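Local coordinates for protein CBIX (Paracoccus pantotrophus, PDB 4CCS) that probably catalyses the last step of siroheme biosynthesis in denitrifying bacteria, the insertion of iron into sirohydrochlorin, as a chelatase of the CbiX family, at residues Arg3-Asp15 against Glu56-Phe69. Residues are numbered along the deposited sequence; the frame is centred on the assembly and turned at random.
Sequences RNVLIVAHGQPGD and ETLIYPLFMATGWF. With EDO (1,2-ethanediol), chain D.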
loop_
_atom_site.group_PDB
_atom_site.type_symbol
_atom_site.label_atom_id
_atom_site.label_comp_id
_atom_site.label_asym_id
_atom_site.label_seq_id
_atom_site.Cartn_x
_atom_site.Cartn_y
_atom_site.Cartn_z
ATOM N N ARG A 3 8.775 22.136 -0.785
ATOM C CA ARG A 3 10.140 21.736 -1.117
ATOM C C ARG A 3 10.573 20.480 -0.337
ATOM O O ARG A 3 10.982 19.520 -0.957
ATOM C CB ARG A 3 11.122 22.913 -0.955
ATOM C CG ARG A 3 12.586 22.565 -1.224
ATOM C CD ARG A 3 13.103 23.123 -2.538
ATOM N NE ARG A 3 14.546 22.914 -2.679
ATOM C CZ ARG A 3 15.478 23.742 -2.209
ATOM N NH1 ARG A 3 15.129 24.849 -1.564
ATOM N NH2 ARG A 3 16.765 23.468 -2.381
ATOM N N ASN A 4 10.470 20.471 0.991
ATOM C CA ASN A 4 10.856 19.288 1.775
ATOM C C ASN A 4 9.739 18.235 1.773
ATOM O O ASN A 4 8.599 18.556 2.121
ATOM C CB ASN A 4 11.216 19.682 3.212
ATOM C CG ASN A 4 12.674 20.010 3.456
ATOM O OD1 ASN A 4 13.555 19.797 2.612
ATOM N ND2 ASN A 4 12.971 20.486 4.656
ATOM N N VAL A 5 10.054 16.994 1.350
ATOM C CA VAL A 5 9.072 15.889 1.318
ATOM C C VAL A 5 9.612 14.642 2.028
ATOM O O VAL A 5 10.700 14.164 1.706
ATOM C CB VAL A 5 8.543 15.559 -0.117
ATOM C CG1 VAL A 5 7.511 14.421 -0.094
ATOM C CG2 VAL A 5 7.947 16.796 -0.793
ATOM N N LEU A 6 8.818 14.090 2.953
ATOM C CA LEU A 6 9.183 12.863 3.648
ATOM C C LEU A 6 8.137 11.773 3.372
ATOM O O LEU A 6 6.959 11.976 3.651
ATOM C CB LEU A 6 9.345 13.162 5.157
ATOM C CG LEU A 6 10.022 12.115 6.055
ATOM C CD1 LEU A 6 11.428 11.718 5.539
ATOM C CD2 LEU A 6 10.136 12.642 7.479
ATOM N N ILE A 7 8.570 10.652 2.769
ATOM C CA ILE A 7 7.745 9.459 2.488
ATOM C C ILE A 7 7.881 8.610 3.752
ATOM O O ILE A 7 8.996 8.201 4.105
ATOM C CB ILE A 7 8.225 8.684 1.234
ATOM C CG1 ILE A 7 8.410 9.594 -0.017
ATOM C CG2 ILE A 7 7.321 7.480 0.933
ATOM C CD1 ILE A 7 7.294 10.520 -0.452
ATOM N N VAL A 8 6.765 8.407 4.459
ATOM C CA VAL A 8 6.750 7.745 5.765
ATOM C C VAL A 8 6.039 6.400 5.741
ATOM O O VAL A 8 4.877 6.316 5.346
ATOM C CB VAL A 8 6.165 8.703 6.844
ATOM C CG1 VAL A 8 6.060 8.021 8.211
ATOM C CG2 VAL A 8 6.995 9.982 6.952
ATOM N N ALA A 9 6.731 5.359 6.209
ATOM C CA ALA A 9 6.146 4.031 6.350
ATOM C C ALA A 9 5.840 3.742 7.820
ATOM O O ALA A 9 6.540 4.242 8.719
ATOM C CB ALA A 9 7.106 2.983 5.829
ATOM N N HIS A 10 4.814 2.911 8.064
ATOM C CA HIS A 10 4.503 2.405 9.403
ATOM C C HIS A 10 5.673 1.514 9.810
ATOM O O HIS A 10 6.235 0.820 8.966
ATOM C CB HIS A 10 3.250 1.508 9.381
ATOM C CG HIS A 10 1.989 2.231 9.704
ATOM N ND1 HIS A 10 1.883 3.037 10.821
ATOM C CD2 HIS A 10 0.811 2.240 9.043
ATOM C CE1 HIS A 10 0.656 3.533 10.787
ATOM N NE2 HIS A 10 -0.025 3.072 9.738
ATOM N N GLY A 11 6.048 1.505 11.089
ATOM C CA GLY A 11 7.133 0.589 11.445
ATOM C C GLY A 11 6.582 -0.832 11.623
ATOM O O GLY A 11 5.368 -1.024 11.767
ATOM N N GLN A 12 7.474 -1.820 11.597
ATOM C CA GLN A 12 7.118 -3.222 11.827
ATOM C C GLN A 12 8.125 -3.787 12.836
ATOM O O GLN A 12 9.190 -3.181 12.990
ATOM C CB GLN A 12 7.149 -4.022 10.505
ATOM C CG GLN A 12 5.994 -3.663 9.554
ATOM C CD GLN A 12 4.668 -4.174 10.058
ATOM O OE1 GLN A 12 4.369 -5.357 9.958
ATOM N NE2 GLN A 12 3.884 -3.329 10.711
ATOM N N PRO A 13 7.837 -4.950 13.483
ATOM C CA PRO A 13 8.811 -5.538 14.427
ATOM C C PRO A 13 10.111 -5.937 13.720
ATOM O O PRO A 13 10.136 -6.106 12.494
ATOM C CB PRO A 13 8.076 -6.767 14.979
ATOM C CG PRO A 13 6.630 -6.437 14.815
ATOM C CD PRO A 13 6.554 -5.690 13.522
ATOM N N GLY A 14 11.196 -6.059 14.490
ATOM C CA GLY A 14 12.502 -6.463 13.979
ATOM C C GLY A 14 13.471 -5.304 13.889
ATOM O O GLY A 14 13.185 -4.211 14.371
ATOM N N ASP A 15 14.619 -5.545 13.258
ATOM C CA ASP A 15 15.670 -4.555 13.043
ATOM C C ASP A 15 15.114 -3.425 12.145
ATOM O O ASP A 15 14.680 -3.708 11.024
ATOM C CB ASP A 15 16.891 -5.223 12.373
ATOM C CG ASP A 15 18.135 -4.365 12.193
ATOM O OD1 ASP A 15 18.070 -3.138 12.459
ATOM O OD2 ASP A 15 19.167 -4.910 11.787
ATOM N N GLU A 56 7.413 23.350 7.171
ATOM C CA GLU A 56 7.196 23.467 5.725
ATOM C C GLU A 56 7.407 22.136 4.975
ATOM O O GLU A 56 7.498 22.128 3.745
ATOM C CB GLU A 56 8.043 24.611 5.127
ATOM C CG GLU A 56 7.424 25.990 5.321
ATOM C CD GLU A 56 6.397 26.401 4.280
ATOM O OE1 GLU A 56 5.282 25.831 4.275
ATOM O OE2 GLU A 56 6.706 27.308 3.472
ATOM N N THR A 57 7.460 21.010 5.709
ATOM C CA THR A 57 7.647 19.682 5.102
ATOM C C THR A 57 6.287 19.059 4.761
ATOM O O THR A 57 5.337 19.197 5.536
ATOM C CB THR A 57 8.497 18.757 6.029
ATOM O OG1 THR A 57 9.741 19.390 6.340
ATOM C CG2 THR A 57 8.783 17.383 5.415
ATOM N N LEU A 58 6.204 18.376 3.604
ATOM C CA LEU A 58 5.012 17.624 3.204
ATOM C C LEU A 58 5.276 16.149 3.556
ATOM O O LEU A 58 6.369 15.651 3.317
ATOM C CB LEU A 58 4.716 17.745 1.694
ATOM C CG LEU A 58 4.475 19.145 1.084
ATOM C CD1 LEU A 58 3.942 19.010 -0.327
ATOM C CD2 LEU A 58 3.485 19.951 1.896
ATOM N N ILE A 59 4.286 15.466 4.128
ATOM C CA ILE A 59 4.396 14.055 4.506
ATOM C C ILE A 59 3.539 13.198 3.577
ATOM O O ILE A 59 2.323 13.405 3.519
ATOM C CB ILE A 59 4.001 13.843 6.009
ATOM C CG1 ILE A 59 4.779 14.793 6.992
ATOM C CG2 ILE A 59 4.120 12.372 6.429
ATOM C CD1 ILE A 59 6.387 14.730 6.975
ATOM N N TYR A 60 4.157 12.239 2.853
ATOM C CA TYR A 60 3.393 11.286 2.040
ATOM C C TYR A 60 3.365 9.966 2.848
ATOM O O TYR A 60 4.371 9.256 2.890
ATOM C CB TYR A 60 3.971 11.067 0.632
ATOM C CG TYR A 60 3.123 10.145 -0.226
ATOM C CD1 TYR A 60 3.322 8.765 -0.214
ATOM C CD2 TYR A 60 2.121 10.652 -1.052
ATOM C CE1 TYR A 60 2.534 7.912 -0.987
ATOM C CE2 TYR A 60 1.336 9.808 -1.840
ATOM C CZ TYR A 60 1.538 8.436 -1.794
ATOM O OH TYR A 60 0.785 7.603 -2.588
ATOM N N PRO A 61 2.238 9.665 3.507
ATOM C CA PRO A 61 2.157 8.443 4.315
ATOM C C PRO A 61 1.844 7.195 3.482
ATOM O O PRO A 61 0.858 7.167 2.739
ATOM C CB PRO A 61 1.060 8.755 5.337
ATOM C CG PRO A 61 0.220 9.847 4.716
ATOM C CD PRO A 61 0.966 10.427 3.536
ATOM N N LEU A 62 2.667 6.141 3.633
ATOM C CA LEU A 62 2.421 4.857 2.956
ATOM C C LEU A 62 1.375 4.036 3.742
ATOM O O LEU A 62 1.618 2.880 4.096
ATOM C CB LEU A 62 3.733 4.059 2.795
ATOM C CG LEU A 62 4.779 4.599 1.815
ATOM C CD1 LEU A 62 6.044 3.734 1.856
ATOM C CD2 LEU A 62 4.244 4.629 0.380
ATOM N N PHE A 63 0.239 4.657 4.068
ATOM C CA PHE A 63 -0.827 4.007 4.839
ATOM C C PHE A 63 -1.955 3.596 3.892
ATOM O O PHE A 63 -2.072 4.179 2.814
ATOM C CB PHE A 63 -1.332 4.921 5.970
ATOM C CG PHE A 63 -0.293 5.515 6.910
ATOM C CD1 PHE A 63 0.993 4.980 6.991
ATOM C CD2 PHE A 63 -0.624 6.567 7.762
ATOM C CE1 PHE A 63 1.945 5.523 7.867
ATOM C CE2 PHE A 63 0.329 7.113 8.632
ATOM C CZ PHE A 63 1.604 6.585 8.682
ATOM N N MET A 64 -2.767 2.586 4.277
ATOM C CA MET A 64 -3.855 2.081 3.424
ATOM C C MET A 64 -5.152 2.894 3.492
ATOM O O MET A 64 -5.993 2.778 2.596
ATOM C CB MET A 64 -4.142 0.588 3.705
ATOM C CG MET A 64 -2.944 -0.342 3.472
ATOM S SD MET A 64 -1.918 -0.025 2.005
ATOM C CE MET A 64 -3.059 -0.392 0.669
ATOM N N ALA A 65 -5.339 3.674 4.558
ATOM C CA ALA A 65 -6.533 4.517 4.737
ATOM C C ALA A 65 -6.246 5.651 5.709
ATOM O O ALA A 65 -5.183 5.681 6.332
ATOM C CB ALA A 65 -7.711 3.678 5.247
ATOM N N THR A 66 -7.190 6.600 5.802
ATOM C CA THR A 66 -7.179 7.729 6.728
ATOM C C THR A 66 -7.824 7.192 8.031
ATOM O O THR A 66 -8.599 6.237 7.975
ATOM C CB THR A 66 -7.952 8.899 6.067
ATOM O OG1 THR A 66 -7.274 9.272 4.865
ATOM C CG2 THR A 66 -8.091 10.125 6.964
ATOM N N GLY A 67 -7.487 7.775 9.189
ATOM C CA GLY A 67 -8.042 7.356 10.475
ATOM C C GLY A 67 -7.345 8.052 11.640
ATOM O O GLY A 67 -6.760 9.122 11.457
ATOM N N TRP A 68 -7.404 7.437 12.835
ATOM C CA TRP A 68 -6.785 7.949 14.060
ATOM C C TRP A 68 -5.292 8.257 13.872
ATOM O O TRP A 68 -4.813 9.264 14.402
ATOM C CB TRP A 68 -7.002 6.981 15.237
ATOM C CG TRP A 68 -6.202 7.321 16.464
ATOM C CD1 TRP A 68 -6.502 8.261 17.406
ATOM C CD2 TRP A 68 -4.949 6.741 16.857
ATOM N NE1 TRP A 68 -5.521 8.292 18.374
ATOM C CE2 TRP A 68 -4.549 7.378 18.054
ATOM C CE3 TRP A 68 -4.123 5.743 16.314
ATOM C CZ2 TRP A 68 -3.366 7.040 18.721
ATOM C CZ3 TRP A 68 -2.951 5.409 16.975
ATOM C CH2 TRP A 68 -2.587 6.047 18.169
ATOM N N PHE A 69 -4.565 7.404 13.119
ATOM C CA PHE A 69 -3.140 7.619 12.882
ATOM C C PHE A 69 -2.868 8.894 12.065
ATOM O O PHE A 69 -2.121 9.746 12.541
ATOM C CB PHE A 69 -2.459 6.382 12.266
ATOM C CG PHE A 69 -1.054 6.172 12.779
ATOM C CD1 PHE A 69 0.008 6.910 12.269
ATOM C CD2 PHE A 69 -0.795 5.247 13.781
ATOM C CE1 PHE A 69 1.306 6.727 12.756
ATOM C CE2 PHE A 69 0.506 5.058 14.261
ATOM C CZ PHE A 69 1.546 5.799 13.743
HETATM C C1 EDO D . 4.704 1.448 14.314
HETATM O O1 EDO D . 6.035 1.946 14.167
HETATM C C2 EDO D . 3.713 2.535 13.916
HETATM O O2 EDO D . 4.008 2.957 12.592
HETATM O O HOH W 1 3.629 1.791 5.725
#
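Strands 4-9 and 57-61 run parallel, their axes 4.6 Å apart, joined by five backbone hydrogen bonds from Leu58 N to Asn4 O through to Leu62 N to Val8 O (2.8 Å). Val, Leu and Ile fill both faces through the middle of the pair, suiting buried, extended strands. On one face Ile7 CD1 reaches Tyr60 CB at 3.5 Å: chi1 of -51° sets CG1 beside the backbone N, and the next torsion carries CD1 to Tyr60. Helix 215-226 packs on both residues, and Tyr60 OH is hydrogen-bonded to Asp95 OD2. On the other, Val8 CG2 meets Ile59 CG2 at 3.8 Å and Leu6 CB touches Ile59 CD1.

Just beyond Ala9 and Leu62, water 1 links His10 N to Leu62 O, and aromatic residues take over. The His10 imidazole forms an offset stack with Phe63, centroids 3.9 Å apart and planes at 12°, while Pro61 CB covers the opposite face of the Phe63 ring. His10 CE1 points into the centre of the Phe69 face, an edge-to-face pair with planes at 83°. ND1 hydrogen-bonds O2 of 1,2-ethanediol (2.8 Å), which Gly11 N also holds. With an alanine in place of His10, Phe63 is likely to lose its stacking partner, Phe69 the CE1 edge at its face, and the diol its ND1 mate. Stack and edge contact together restrict the imidazole's tilt; the diol, probably from the crystallisation liquor, may mark a polar pocket at the carboxyl edge of the parallel sheet, where alpha/beta folds commonly place binding sites.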